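Side-chain contact in diaphanous protein (Entamoeba histolytica, PDB 4DVG), which probably binds Rho-family GTPases through its GBD-FH3 region and, as a diaphanous-related formin, probably directs actin filament assembly: residues S241-L244 and I245-I249. Numbering follows the deposited sequence.
Sequences SLVL and INNLI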
loop_
_atom_site.group_PDB
_atom_site.type_symbol
_atom_site.label_atom_id
_atom_site.label_comp_id
_atom_site.label_asym_id
_atom_site.label_seq_id
_atom_site.Cartn_x
_atom_site.Cartn_y
_atom_site.Cartn_z
ATOM N N SER B 241 11.677 13.791 6.827
ATOM C CA SER B 241 12.714 13.986 7.824
ATOM C C SER B 241 12.651 15.412 8.390
ATOM O O SER B 241 12.726 15.622 9.593
ATOM C CB SER B 241 14.076 13.729 7.208
ATOM O OG SER B 241 14.255 12.365 6.878
ATOM N N LEU B 242 12.491 16.397 7.520
ATOM C CA LEU B 242 12.315 17.758 7.989
ATOM C C LEU B 242 11.108 17.895 8.912
ATOM O O LEU B 242 11.171 18.564 9.936
ATOM C CB LEU B 242 12.226 18.722 6.810
ATOM C CG LEU B 242 13.638 18.918 6.251
ATOM C CD1 LEU B 242 13.674 19.463 4.836
ATOM C CD2 LEU B 242 14.415 19.817 7.214
ATOM N N VAL B 243 10.007 17.256 8.549
ATOM C CA VAL B 243 8.801 17.361 9.343
ATOM C C VAL B 243 9.035 16.794 10.730
ATOM O O VAL B 243 8.623 17.378 11.723
ATOM C CB VAL B 243 7.622 16.661 8.668
ATOM C CG1 VAL B 243 6.439 16.670 9.579
ATOM C CG2 VAL B 243 7.293 17.337 7.339
ATOM N N LEU B 244 9.735 15.673 10.803
ATOM C CA LEU B 244 10.050 15.064 12.097
ATOM C C LEU B 244 10.933 15.977 12.964
ATOM O O LEU B 244 10.726 16.117 14.175
ATOM C CB LEU B 244 10.759 13.719 11.899
ATOM C CG LEU B 244 11.106 13.068 13.226
ATOM C CD1 LEU B 244 9.824 12.969 14.005
ATOM C CD2 LEU B 244 11.780 11.712 13.058
ATOM N N ILE B 245 11.929 16.584 12.332
ATOM C CA ILE B 245 12.881 17.418 13.033
ATOM C C ILE B 245 12.168 18.602 13.632
ATOM O O ILE B 245 12.254 18.832 14.835
ATOM C CB ILE B 245 14.031 17.880 12.127
ATOM C CG1 ILE B 245 15.027 16.734 11.938
ATOM C CG2 ILE B 245 14.771 19.042 12.759
ATOM C CD1 ILE B 245 15.807 16.854 10.630
ATOM N N ASN B 246 11.449 19.332 12.795
ATOM C CA ASN B 246 10.646 20.447 13.255
ATOM C C ASN B 246 9.637 20.091 14.346
ATOM O O ASN B 246 9.404 20.894 15.245
ATOM C CB ASN B 246 9.999 21.188 12.079
ATOM C CG ASN B 246 11.024 21.972 11.281
ATOM O OD1 ASN B 246 12.119 22.245 11.791
ATOM N ND2 ASN B 246 10.693 22.331 10.033
ATOM N N ASN B 247 9.068 18.889 14.288
ATOM C CA ASN B 247 8.153 18.444 15.333
ATOM C C ASN B 247 8.898 18.270 16.648
ATOM O O ASN B 247 8.401 18.639 17.700
ATOM C CB ASN B 247 7.409 17.153 14.957
ATOM C CG ASN B 247 6.401 17.361 13.816
ATOM O OD1 ASN B 247 6.227 18.481 13.322
ATOM N ND2 ASN B 247 5.753 16.273 13.379
ATOM N N LEU B 248 10.091 17.701 16.585
ATOM C CA LEU B 248 10.855 17.439 17.801
ATOM C C LEU B 248 11.309 18.741 18.456
ATOM O O LEU B 248 11.358 18.850 19.667
ATOM C CB LEU B 248 12.067 16.561 17.508
ATOM C CG LEU B 248 11.771 15.119 17.112
ATOM C CD1 LEU B 248 13.031 14.471 16.572
ATOM C CD2 LEU B 248 11.187 14.333 18.282
ATOM N N ILE B 249 11.644 19.717 17.631
ATOM C CA ILE B 249 12.059 21.016 18.093
ATOM C C ILE B 249 10.846 21.842 18.538
ATOM O O ILE B 249 10.943 22.644 19.458
ATOM C CB ILE B 249 12.836 21.734 16.979
ATOM C CG1 ILE B 249 14.128 20.969 16.688
ATOM C CG2 ILE B 249 13.112 23.189 17.349
ATOM C CD1 ILE B 249 14.874 21.468 15.445
#
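Leu248 lays its CD1 methyl against the branch carbon of Leu244, one turn earlier in helix 236-249, with CD1 4.1 Å from Leu244 CG. The helix belongs to the all-helical, armadillo-like FH3 array of diaphanous formins, and the contact is an i to i+4 pairing within a single alpha-helix. The two leucines leave the backbone differently: Leu244 places CG opposite its own N (chi1 180°), whereas Leu248 swings CG round beside its N (chi1 -69°), which tilts that branch back over the preceding turn and sets CG 3.3 Å from Leu244 O. The two side chains approach each other obliquely. Leu244 also packs on Thr183 and Ser186 of helix 172-187, while Leu248 reaches Phe264 of helix 254-265, so the two leucines pack helix 236-249 against helix 172-187 and helix 254-265.

On a partly exposed flank Val243 and Asn247 run side by side, the valine CG1 methyl lying 3.9 Å from Asn247 ND2. The Asn247 amide folds back near Val243 O, but that oxygen accepts its hydrogen bond from Asn247 N. Ile245 bends CG1 back along the helix in the same sense, bringing CD1 to 3.5 Å from Ser241 O. Elsewhere Asn246 keeps its CB close to Leu242 O and turns its amide nitrogen to another helix, ND2 donating to Ser290 O at the start of helix 290-309. Four successive i to i+4 backbone bonds fix the turn that brings these side chains together; among them, Asn246 N donates to Leu242 O over 3.0 Å, with an N-H...O angle of 170°.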